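Sugar ABC transporter substrate-binding protein (Treponema pallidum subsp. pallidum, PDB 5U2P) probably acts as a periplasmic ligand-binding protein that captures a small solute, perhaps a sugar, for an ABC transporter, although its ligand is not established. Local coordinates at residues 129-133 with 306-310; 72-76 with 88-92. All blocks are in the same frame, centred on the assembly; numbering follows the deposited sequence.

Interaction 1 (129-133 with 306-310); sequences FALPL and VQGLA
L133 and Q307 turn their side chains alike: each sets CG anti to its own carbonyl carbon and beside its own backbone N, with chi1 -55° in L133 and -65° in Q307. The first torsion puts L133 CG 3.8 Å from Q307 O, and the extended second torsion carries CD1 on to within 4.2 Å of Q307 CB, so the side chains cross at a slant. Beyond CG the glutamine bends at chi2, and its amide leaves the contact for E90 and, more weakly, S92. The backbones hold the pair. L133 N gives a nearly straight bond to Q307 O (3.0 Å, 168° at the hydrogen). L131 and L309 form an antiparallel hydrogen-bonded pair, with L131 N 3.0 Å from L309 O and L309 N 2.9 Å from L131 O. P132 faces G308 at the next position, a non-hydrogen-bonded pair, so the missing proline N-H costs the ladder nothing. Small side chains fill the end beyond L131: A130 CB meets A310 CB at 4.2 Å, and A310 CB lies 3.3 Å from F129 O. At the other end, P132 CB touches V306 CG2 at 4.2 Å. L131 and L309 put their side chains on one face of the sheet, against helix 318-329. Strand 131-132 closes one edge of the five-stranded sheet, and the chain runs on from it into strand 138-145 of the second sheet, whereas 307-311 brings the chain back from that sheet. The strand order 2-1-3-5-4, with an antiparallel edge strand beside the interlobe connection, is consistent with a class II periplasmic binding protein.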
# COMPACT_ATOMS: atom_id res chain seq x y z
N PHE A 129 -12.44 10.80 -5.26
CA PHE A 129 -13.67 11.11 -4.52
C PHE A 129 -13.46 11.44 -3.03
O PHE A 129 -14.42 11.58 -2.28
CB PHE A 129 -14.66 9.93 -4.65
CG PHE A 129 -15.39 9.88 -5.97
CD1 PHE A 129 -16.42 10.76 -6.24
CD2 PHE A 129 -15.04 8.95 -6.94
CE1 PHE A 129 -17.10 10.71 -7.45
CE2 PHE A 129 -15.71 8.90 -8.14
CZ PHE A 129 -16.73 9.79 -8.39
N ALA A 130 -12.21 11.58 -2.59
CA ALA A 130 -11.98 11.99 -1.22
C ALA A 130 -10.62 12.67 -1.09
O ALA A 130 -9.70 12.40 -1.87
CB ALA A 130 -12.05 10.79 -0.29
N LEU A 131 -10.52 13.54 -0.10
CA LEU A 131 -9.23 14.05 0.34
C LEU A 131 -8.57 13.01 1.27
O LEU A 131 -9.08 12.73 2.34
CB LEU A 131 -9.40 15.37 1.06
CG LEU A 131 -8.10 16.03 1.57
CD1 LEU A 131 -8.24 17.54 1.48
CD2 LEU A 131 -7.80 15.61 2.99
N PRO A 132 -7.43 12.45 0.85
CA PRO A 132 -6.77 11.40 1.63
C PRO A 132 -5.96 11.95 2.78
O PRO A 132 -5.43 13.05 2.66
CB PRO A 132 -5.86 10.74 0.61
CG PRO A 132 -5.52 11.81 -0.31
CD PRO A 132 -6.70 12.71 -0.41
N LEU A 133 -5.87 11.19 3.86
CA LEU A 133 -5.07 11.57 5.02
C LEU A 133 -3.62 11.09 4.96
O LEU A 133 -2.78 11.54 5.75
CB LEU A 133 -5.73 11.03 6.29
CG LEU A 133 -7.18 11.45 6.47
CD1 LEU A 133 -7.72 10.90 7.79
CD2 LEU A 133 -7.35 12.96 6.38
N VAL A 306 -5.86 3.75 2.33
CA VAL A 306 -5.82 4.88 3.23
C VAL A 306 -7.22 5.41 3.53
O VAL A 306 -8.18 5.05 2.86
CB VAL A 306 -4.95 6.01 2.64
CG1 VAL A 306 -3.50 5.51 2.36
CG2 VAL A 306 -5.57 6.62 1.38
N GLN A 307 -7.31 6.24 4.57
CA GLN A 307 -8.57 6.89 4.89
C GLN A 307 -8.68 8.21 4.15
O GLN A 307 -7.68 8.83 3.79
CB GLN A 307 -8.69 7.10 6.40
CG GLN A 307 -8.76 5.78 7.19
CD GLN A 307 -9.78 4.78 6.63
OE1 GLN A 307 -9.42 3.70 6.12
NE2 GLN A 307 -11.06 5.13 6.71
N GLY A 308 -9.92 8.65 3.94
CA GLY A 308 -10.16 9.93 3.29
C GLY A 308 -11.47 10.55 3.73
O GLY A 308 -12.28 9.92 4.39
N LEU A 309 -11.65 11.81 3.35
CA LEU A 309 -12.85 12.57 3.67
C LEU A 309 -13.56 12.87 2.35
O LEU A 309 -13.00 13.55 1.50
CB LEU A 309 -12.50 13.87 4.40
CG LEU A 309 -11.80 13.74 5.73
CD1 LEU A 309 -11.38 15.14 6.21
CD2 LEU A 309 -12.71 13.08 6.74
N ALA A 310 -14.76 12.34 2.18
CA ALA A 310 -15.57 12.62 1.00
C ALA A 310 -16.69 13.60 1.32
O ALA A 310 -17.10 13.73 2.47
CB ALA A 310 -16.18 11.32 0.44

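Interaction 2 (72-76 with 88-92); sequences YPTVL and VVEVS
The contact packs a crossover helix on its own sheet: helix 72-81 joins the parallel strands 61-67 and 88-92 in a beta-alpha-beta crossover that passes strand 33-39. The segment axes approach to 10.2 Å with their N-to-C directions 131° apart, so the side chains of Y72 and L76, one turn apart, bridge the gap. With CG of Y72 anti to its backbone N (chi1 -178°), the ring reaches the strand end-on, and its OH donates to E90 O at 2.6 Å. That bond lies in the carbonyl plane on a lone pair, with a C=O...donor angle of 119°, and E90 O sits at the ring edge. E90 N is 3.0 Å from Y72 OH, but at a poor angle. L76 places its CB over one face of the Y72 ring, offset toward the rim, and spreads its two methyls along the strand: CD1 packs on V89 CB at 3.8 Å, while CD2 lies 3.6 Å from E90 O. The E90 carboxylate turns to other partners, H42 and the backbone N of R39. L76 also touches L37 of strand 33-39, and Y72 reaches I67 of strand 61-67, so the helix rests on all three parallel strands.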
# COMPACT_ATOMS: atom_id res chain seq x y z
N TYR A 72 -18.90 1.40 11.71
CA TYR A 72 -18.89 2.58 10.85
C TYR A 72 -19.39 2.30 9.42
O TYR A 72 -20.22 3.06 8.92
CB TYR A 72 -17.49 3.22 10.78
CG TYR A 72 -17.50 4.47 9.94
CD1 TYR A 72 -17.11 4.44 8.61
CD2 TYR A 72 -17.93 5.67 10.48
CE1 TYR A 72 -17.13 5.58 7.84
CE2 TYR A 72 -17.95 6.83 9.71
CZ TYR A 72 -17.57 6.78 8.39
OH TYR A 72 -17.61 7.94 7.64
N PRO A 73 -18.91 1.23 8.78
CA PRO A 73 -19.38 0.99 7.41
C PRO A 73 -20.89 0.76 7.35
O PRO A 73 -21.55 1.28 6.46
CB PRO A 73 -18.61 -0.25 6.98
CG PRO A 73 -17.39 -0.26 7.85
CD PRO A 73 -17.85 0.27 9.17
N THR A 74 -21.42 0.00 8.32
CA THR A 74 -22.86 -0.22 8.42
C THR A 74 -23.62 1.10 8.58
O THR A 74 -24.61 1.35 7.89
CB THR A 74 -23.21 -1.13 9.63
OG1 THR A 74 -22.57 -2.40 9.47
CG2 THR A 74 -24.71 -1.33 9.74
N VAL A 75 -23.15 1.94 9.50
CA VAL A 75 -23.80 3.22 9.78
C VAL A 75 -23.73 4.16 8.59
O VAL A 75 -24.73 4.77 8.23
CB VAL A 75 -23.18 3.92 11.00
CG1 VAL A 75 -23.77 5.32 11.18
CG2 VAL A 75 -23.43 3.10 12.25
N LEU A 76 -22.56 4.30 7.98
CA LEU A 76 -22.42 5.19 6.83
C LEU A 76 -23.36 4.77 5.69
O LEU A 76 -24.04 5.61 5.09
CB LEU A 76 -20.98 5.21 6.34
CG LEU A 76 -20.69 6.00 5.07
CD1 LEU A 76 -21.07 7.45 5.24
CD2 LEU A 76 -19.24 5.86 4.67
N VAL A 88 -19.67 15.89 5.27
CA VAL A 88 -18.37 15.29 5.04
C VAL A 88 -18.32 13.95 5.78
O VAL A 88 -18.68 13.89 6.95
CB VAL A 88 -17.23 16.20 5.51
CG1 VAL A 88 -15.87 15.50 5.41
CG2 VAL A 88 -17.25 17.47 4.69
N VAL A 89 -17.89 12.90 5.09
CA VAL A 89 -17.85 11.56 5.69
C VAL A 89 -16.50 10.91 5.44
O VAL A 89 -15.92 11.02 4.35
CB VAL A 89 -19.02 10.67 5.17
CG1 VAL A 89 -20.35 11.29 5.55
CG2 VAL A 89 -18.95 10.45 3.66
N GLU A 90 -16.00 10.23 6.47
CA GLU A 90 -14.81 9.40 6.32
C GLU A 90 -15.12 8.21 5.41
O GLU A 90 -16.17 7.59 5.52
CB GLU A 90 -14.29 8.91 7.68
CG GLU A 90 -13.06 8.05 7.52
CD GLU A 90 -12.51 7.47 8.80
OE1 GLU A 90 -13.00 7.83 9.89
OE2 GLU A 90 -11.57 6.65 8.71
N VAL A 91 -14.19 7.91 4.51
CA VAL A 91 -14.31 6.75 3.63
C VAL A 91 -13.01 5.99 3.59
O VAL A 91 -11.94 6.54 3.84
CB VAL A 91 -14.72 7.14 2.18
CG1 VAL A 91 -16.12 7.77 2.16
CG2 VAL A 91 -13.69 8.10 1.57
N SER A 92 -13.11 4.70 3.28
CA SER A 92 -11.96 3.86 3.05
C SER A 92 -11.61 3.84 1.56
O SER A 92 -12.41 3.40 0.73
CB SER A 92 -12.22 2.44 3.55
OG SER A 92 -12.32 2.41 4.97

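Both contacts are buried and belong to the same five-stranded sheet, with centres about 11 Å apart, but they address different parts of it. Interaction 1 is an in-plane, edge-strand pairing held chiefly by backbone hydrogen bonds; interaction 2 packs a helix on the sheet through leucine and valine contacts and one bond to 88-92 from Y72 OH (also weakly bonded to L37 O). Strands 88-92 and 307-311 are antiparallel neighbours, so the two meet: V91 N lies 2.8 Å from G308 O, and E90 OE2 lies 2.6 Å from Q307 NE2, both probable hydrogen bonds. One backbone bond and one side-chain bond join the contacts, whereas 129-133 lies on the side of 307-311 that faces the sheet's edge.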